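Local coordinates for hypothetical protein ST1625 (Sulfolobus tokodaii, PDB 1WY6) that is of unknown function but folds as an archaeal helical repeat protein of the DUF1955 family, at residues C47-E51 and N76-V80. Residues are numbered along the deposited sequence; the frame is centred on the assembly and turned at random.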
loop_
_atom_site.group_PDB
_atom_site.type_symbol
_atom_site.label_atom_id
_atom_site.label_comp_id
_atom_site.label_asym_id
_atom_site.label_seq_id
_atom_site.Cartn_x
_atom_site.Cartn_y
_atom_site.Cartn_z
ATOM N N CYS A 47 -8.183 -6.919 -4.054
ATOM C CA CYS A 47 -8.412 -5.488 -4.255
ATOM C C CYS A 47 -9.601 -5.069 -3.402
ATOM O O CYS A 47 -9.592 -4.020 -2.760
ATOM C CB CYS A 47 -8.756 -5.181 -5.720
ATOM S SG CYS A 47 -7.599 -5.799 -6.985
ATOM N N ASN A 48 -10.630 -5.907 -3.425
ATOM C CA ASN A 48 -11.857 -5.670 -2.686
ATOM C C ASN A 48 -11.560 -5.622 -1.183
ATOM O O ASN A 48 -11.997 -4.698 -0.490
ATOM C CB ASN A 48 -12.868 -6.778 -3.040
ATOM C CG ASN A 48 -14.249 -6.530 -2.465
ATOM O OD1 ASN A 48 -14.501 -6.799 -1.295
ATOM N ND2 ASN A 48 -15.155 -6.019 -3.294
ATOM N N LEU A 49 -10.810 -6.599 -0.678
ATOM C CA LEU A 49 -10.475 -6.615 0.747
ATOM C C LEU A 49 -9.715 -5.357 1.162
ATOM O O LEU A 49 -10.090 -4.690 2.124
ATOM C CB LEU A 49 -9.617 -7.837 1.103
ATOM C CG LEU A 49 -9.183 -7.918 2.575
ATOM C CD1 LEU A 49 -10.386 -8.218 3.461
ATOM C CD2 LEU A 49 -8.124 -8.997 2.749
ATOM N N LEU A 50 -8.652 -5.038 0.428
ATOM C CA LEU A 50 -7.803 -3.886 0.724
ATOM C C LEU A 50 -8.547 -2.553 0.811
ATOM O O LEU A 50 -8.095 -1.625 1.483
ATOM C CB LEU A 50 -6.671 -3.794 -0.314
ATOM C CG LEU A 50 -5.728 -5.004 -0.408
ATOM C CD1 LEU A 50 -4.785 -4.857 -1.602
ATOM C CD2 LEU A 50 -4.940 -5.139 0.881
ATOM N N GLU A 51 -9.690 -2.460 0.142
ATOM C CA GLU A 51 -10.483 -1.239 0.154
ATOM C C GLU A 51 -11.016 -0.895 1.550
ATOM O O GLU A 51 -11.168 0.280 1.899
ATOM C CB GLU A 51 -11.659 -1.382 -0.824
ATOM C CG GLU A 51 -12.546 -0.147 -0.923
ATOM C CD GLU A 51 -11.867 0.994 -1.644
ATOM O OE1 GLU A 51 -12.241 2.165 -1.399
ATOM O OE2 GLU A 51 -10.965 0.721 -2.466
ATOM N N ASN A 76 -7.030 0.446 -6.398
ATOM C CA ASN A 76 -7.118 1.099 -5.091
ATOM C C ASN A 76 -5.891 0.880 -4.206
ATOM O O ASN A 76 -6.012 0.852 -2.977
ATOM C CB ASN A 76 -8.364 0.600 -4.341
ATOM C CG ASN A 76 -8.375 -0.924 -4.146
ATOM O OD1 ASN A 76 -9.221 -1.461 -3.428
ATOM N ND2 ASN A 76 -7.444 -1.619 -4.791
ATOM N N LEU A 77 -4.715 0.732 -4.816
ATOM C CA LEU A 77 -3.509 0.506 -4.037
ATOM C C LEU A 77 -3.110 1.674 -3.142
ATOM O O LEU A 77 -2.171 1.569 -2.357
ATOM C CB LEU A 77 -2.343 0.078 -4.936
ATOM C CG LEU A 77 -2.544 -1.299 -5.582
ATOM C CD1 LEU A 77 -1.205 -1.811 -6.086
ATOM C CD2 LEU A 77 -3.128 -2.291 -4.567
ATOM N N LYS A 78 -3.840 2.779 -3.235
ATOM C CA LYS A 78 -3.558 3.900 -2.356
ATOM C C LYS A 78 -3.919 3.432 -0.941
ATOM O O LYS A 78 -3.402 3.949 0.049
ATOM C CB LYS A 78 -4.401 5.120 -2.722
ATOM C CG LYS A 78 -4.102 6.328 -1.837
ATOM C CD LYS A 78 -5.153 7.431 -1.982
ATOM C CE LYS A 78 -4.920 8.528 -0.957
ATOM N NZ LYS A 78 -5.945 9.605 -1.031
ATOM N N SER A 79 -4.810 2.443 -0.860
ATOM C CA SER A 79 -5.244 1.881 0.423
ATOM C C SER A 79 -4.067 1.240 1.167
ATOM O O SER A 79 -4.002 1.258 2.400
ATOM C CB SER A 79 -6.322 0.808 0.197
ATOM O OG SER A 79 -7.415 1.302 -0.562
ATOM N N VAL A 80 -3.147 0.652 0.415
ATOM C CA VAL A 80 -1.992 0.003 1.024
ATOM C C VAL A 80 -1.011 1.039 1.564
ATOM O O VAL A 80 -0.474 0.883 2.653
ATOM C CB VAL A 80 -1.280 -0.934 0.013
ATOM C CG1 VAL A 80 0.018 -1.473 0.614
ATOM C CG2 VAL A 80 -2.207 -2.080 -0.343
#
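Glu51 and Ser79 have the nearest CA atoms across the contact, 6.1 Å apart, where helix 44-52 meets the turn leading into helix 78-86. In that turn Asn76 O accepts hydrogen bonds from both Ser79 N and Ser79 OG, the hydroxyl at 2.8 Å and in the carbonyl plane. Serine suits the place, being short enough to fold back on its own turn while its CB lies 3.3 Å from Leu50 O. Asn76 reaches across between Cys47 and Glu51. Its CG sits between the backbone N and the carbonyl carbon (chi1 58°), which directs the amide at helix 44-52. The amide is probably modelled turned over, but its modelled OD1 position lies 2.7 Å from Cys47 O and 3.0 Å from Glu51 OE2; an NH2 group there could hydrogen-bond to both. The Glu51 chain, bent at chi2 (71°), lays its carboxylate nearly coplanar with this amide, the planes 5° apart. With an alanine at this position instead of Asn76, Cys47 O and the Glu51 carboxylate would probably lose a likely shared donor, and a gap would open between the segments. On the buried side, branched apolar residues fit: Leu50 CD1 packs 4.0 Å from Val80 CG2 and 4.3 Å from Leu77 CD2. Met58 of helix 55-65 touches both Leu50 and Val80, while Leu77 continues onto helix 92-103. Cys47 SG forms a disulfide with Cys74, a covalent tie just before the turn. The contact thus joins helix 44-52 to the start of helix 78-86, with helix 55-65 packed against both, through an apolar layer, a probable amide link to Cys47 O and Glu51, and a nearby cross-link.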